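Local coordinates for enolase-phosphatase E1 (Saccharomyces cerevisiae, PDB 2G80), which probably turns a diketo-methylthiopentyl phosphate into an acireductone by enolization and then dephosphorylation, a magnesium-dependent stage of methionine salvage, at residues 128-133 with 248-253. Numbering follows the deposited sequence.
Sequences ADAIDF and KNFETL
D129, in the first turn of helix 128-136, takes the backbone N-H of F250 on OD2, a bond that helps join the C-terminal tail of the chain to the Rossmann-like core of this HAD-superfamily hydrolase. The bond from F250 N to D129 OD2 is short, 2.7 Å, and nearly straight at 166°; the donor arrives on the anti side of the carboxylate, somewhat out of its plane. N249 lies across the same carboxylate at about a right angle, but what it offers is CB, 3.3 Å from D129 OD2, while its amide oxygen turns back to a weak bond with the N of E251.

One helical turn on, F133 presents a ring face to the edge of F250 in a T-shaped pair, centroids 5.3 Å apart and planes inclined at 59°. F133 has its CG anti to the backbone N (chi1 178°), which sends the ring on toward the C-terminal end of the helix, alongside F250: its CD2 reaches F250 CB at 3.6 Å, and L253 CB comes up near the ring plane at CE2. A130 CA and CB come loosely within van der Waals range of F250 CD2.

Outside the two segments, R232 forms a salt bridge with D129 OD2 and a cation-pi contact with F250, so one arginine braces both partners. Were D129 cut back to an alanine, the carboxylate would be gone, and the F250 N-H and R232 would probably both be left without that partner, giving the tail more freedom to shift. F250 and L253 also rest on strand 207-211, and K137 pairs with the terminal carboxylate. The tail itself closes in a type I turn from F250 to L253, where L253 N lies 3.2 Å from F250 O.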
loop_
_atom_site.group_PDB
_atom_site.type_symbol
_atom_site.label_atom_id
_atom_site.label_comp_id
_atom_site.label_asym_id
_atom_site.label_seq_id
_atom_site.Cartn_x
_atom_site.Cartn_y
_atom_site.Cartn_z
ATOM N N ALA A 128 12.007 -3.896 9.488
ATOM C CA ALA A 128 13.246 -3.134 9.737
ATOM C C ALA A 128 14.236 -3.134 8.527
ATOM O O ALA A 128 14.734 -2.092 8.118
ATOM C CB ALA A 128 13.903 -3.609 10.970
ATOM N N ASP A 129 14.444 -4.296 7.926
ATOM C CA ASP A 129 15.310 -4.421 6.759
ATOM C C ASP A 129 14.764 -3.684 5.500
ATOM O O ASP A 129 15.533 -3.300 4.626
ATOM C CB ASP A 129 15.558 -5.898 6.433
ATOM C CG ASP A 129 14.303 -6.605 5.957
ATOM O OD1 ASP A 129 13.412 -6.805 6.804
ATOM O OD2 ASP A 129 14.209 -6.940 4.744
ATOM N N ALA A 130 13.448 -3.528 5.398
ATOM C CA ALA A 130 12.843 -2.782 4.266
ATOM C C ALA A 130 13.053 -1.283 4.474
ATOM O O ALA A 130 13.210 -0.553 3.506
ATOM C CB ALA A 130 11.354 -3.120 4.099
ATOM N N ILE A 131 13.023 -0.833 5.738
ATOM C CA ILE A 131 13.323 0.559 6.106
ATOM C C ILE A 131 14.757 0.908 5.699
ATOM O O ILE A 131 14.981 1.949 5.101
ATOM C CB ILE A 131 13.109 0.856 7.661
ATOM C CG1 ILE A 131 11.619 0.817 8.015
ATOM C CG2 ILE A 131 13.644 2.224 8.047
ATOM C CD1 ILE A 131 11.344 0.826 9.532
ATOM N N ASP A 132 15.703 0.057 6.071
ATOM C CA ASP A 132 17.132 0.245 5.763
ATOM C C ASP A 132 17.397 0.247 4.258
ATOM O O ASP A 132 18.212 1.027 3.784
ATOM C CB ASP A 132 17.986 -0.867 6.387
ATOM C CG ASP A 132 18.006 -0.847 7.906
ATOM O OD1 ASP A 132 17.614 0.160 8.563
ATOM O OD2 ASP A 132 18.442 -1.885 8.450
ATOM N N PHE A 133 16.730 -0.668 3.545
ATOM C CA PHE A 133 16.804 -0.802 2.090
ATOM C C PHE A 133 16.368 0.492 1.390
ATOM O O PHE A 133 17.080 0.999 0.542
ATOM C CB PHE A 133 15.929 -1.979 1.659
ATOM C CG PHE A 133 15.873 -2.206 0.174
ATOM C CD1 PHE A 133 14.887 -1.576 -0.601
ATOM C CD2 PHE A 133 16.781 -3.073 -0.450
ATOM C CE1 PHE A 133 14.805 -1.808 -1.970
ATOM C CE2 PHE A 133 16.714 -3.298 -1.820
ATOM C CZ PHE A 133 15.720 -2.685 -2.579
ATOM N N LYS A 248 13.880 -13.547 1.648
ATOM C CA LYS A 248 13.249 -13.549 2.971
ATOM C C LYS A 248 13.400 -12.172 3.625
ATOM O O LYS A 248 12.656 -11.822 4.539
ATOM C CB LYS A 248 13.864 -14.606 3.878
ATOM C CG LYS A 248 13.774 -16.051 3.364
ATOM C CD LYS A 248 12.368 -16.633 3.384
ATOM N N ASN A 249 14.398 -11.417 3.180
ATOM C CA ASN A 249 14.649 -10.051 3.631
ATOM C C ASN A 249 15.512 -9.336 2.599
ATOM O O ASN A 249 16.045 -9.992 1.691
ATOM C CB ASN A 249 15.326 -10.054 4.980
ATOM C CG ASN A 249 16.594 -10.859 4.984
ATOM O OD1 ASN A 249 17.580 -10.496 4.336
ATOM N ND2 ASN A 249 16.588 -11.957 5.738
ATOM N N PHE A 250 15.676 -8.020 2.754
ATOM C CA PHE A 250 16.443 -7.227 1.785
ATOM C C PHE A 250 17.883 -6.857 2.166
ATOM O O PHE A 250 18.506 -6.085 1.444
ATOM C CB PHE A 250 15.634 -5.986 1.336
ATOM C CG PHE A 250 14.196 -6.280 0.912
ATOM C CD1 PHE A 250 13.789 -7.548 0.395
ATOM C CD2 PHE A 250 13.271 -5.257 0.935
ATOM C CE1 PHE A 250 12.467 -7.777 -0.001
ATOM C CE2 PHE A 250 11.975 -5.454 0.507
ATOM C CZ PHE A 250 11.557 -6.716 0.043
ATOM N N GLU A 251 18.421 -7.449 3.229
ATOM C CA GLU A 251 19.811 -7.202 3.675
ATOM C C GLU A 251 20.872 -7.415 2.606
ATOM O O GLU A 251 21.781 -6.611 2.503
ATOM C CB GLU A 251 20.181 -8.051 4.900
ATOM C CG GLU A 251 19.512 -7.591 6.173
ATOM C CD GLU A 251 19.761 -8.528 7.376
ATOM O OE1 GLU A 251 20.819 -9.215 7.435
ATOM O OE2 GLU A 251 18.874 -8.563 8.267
ATOM N N THR A 252 20.722 -8.455 1.789
ATOM C CA THR A 252 21.731 -8.790 0.755
ATOM C C THR A 252 21.625 -7.982 -0.545
ATOM O O THR A 252 22.550 -8.040 -1.345
ATOM C CB THR A 252 21.725 -10.313 0.368
ATOM O OG1 THR A 252 20.585 -10.630 -0.454
ATOM C CG2 THR A 252 21.735 -11.195 1.604
ATOM N N LEU A 253 20.529 -7.241 -0.749
ATOM C CA LEU A 253 20.315 -6.478 -1.995
ATOM C C LEU A 253 21.043 -5.134 -2.080
ATOM O O LEU A 253 21.296 -4.458 -1.091
ATOM C CB LEU A 253 18.811 -6.279 -2.259
ATOM C CG LEU A 253 18.075 -7.559 -2.651
ATOM C CD1 LEU A 253 16.576 -7.338 -2.630
ATOM C CD2 LEU A 253 18.548 -8.090 -4.014
ATOM O OXT LEU A 253 21.396 -4.697 -3.189
#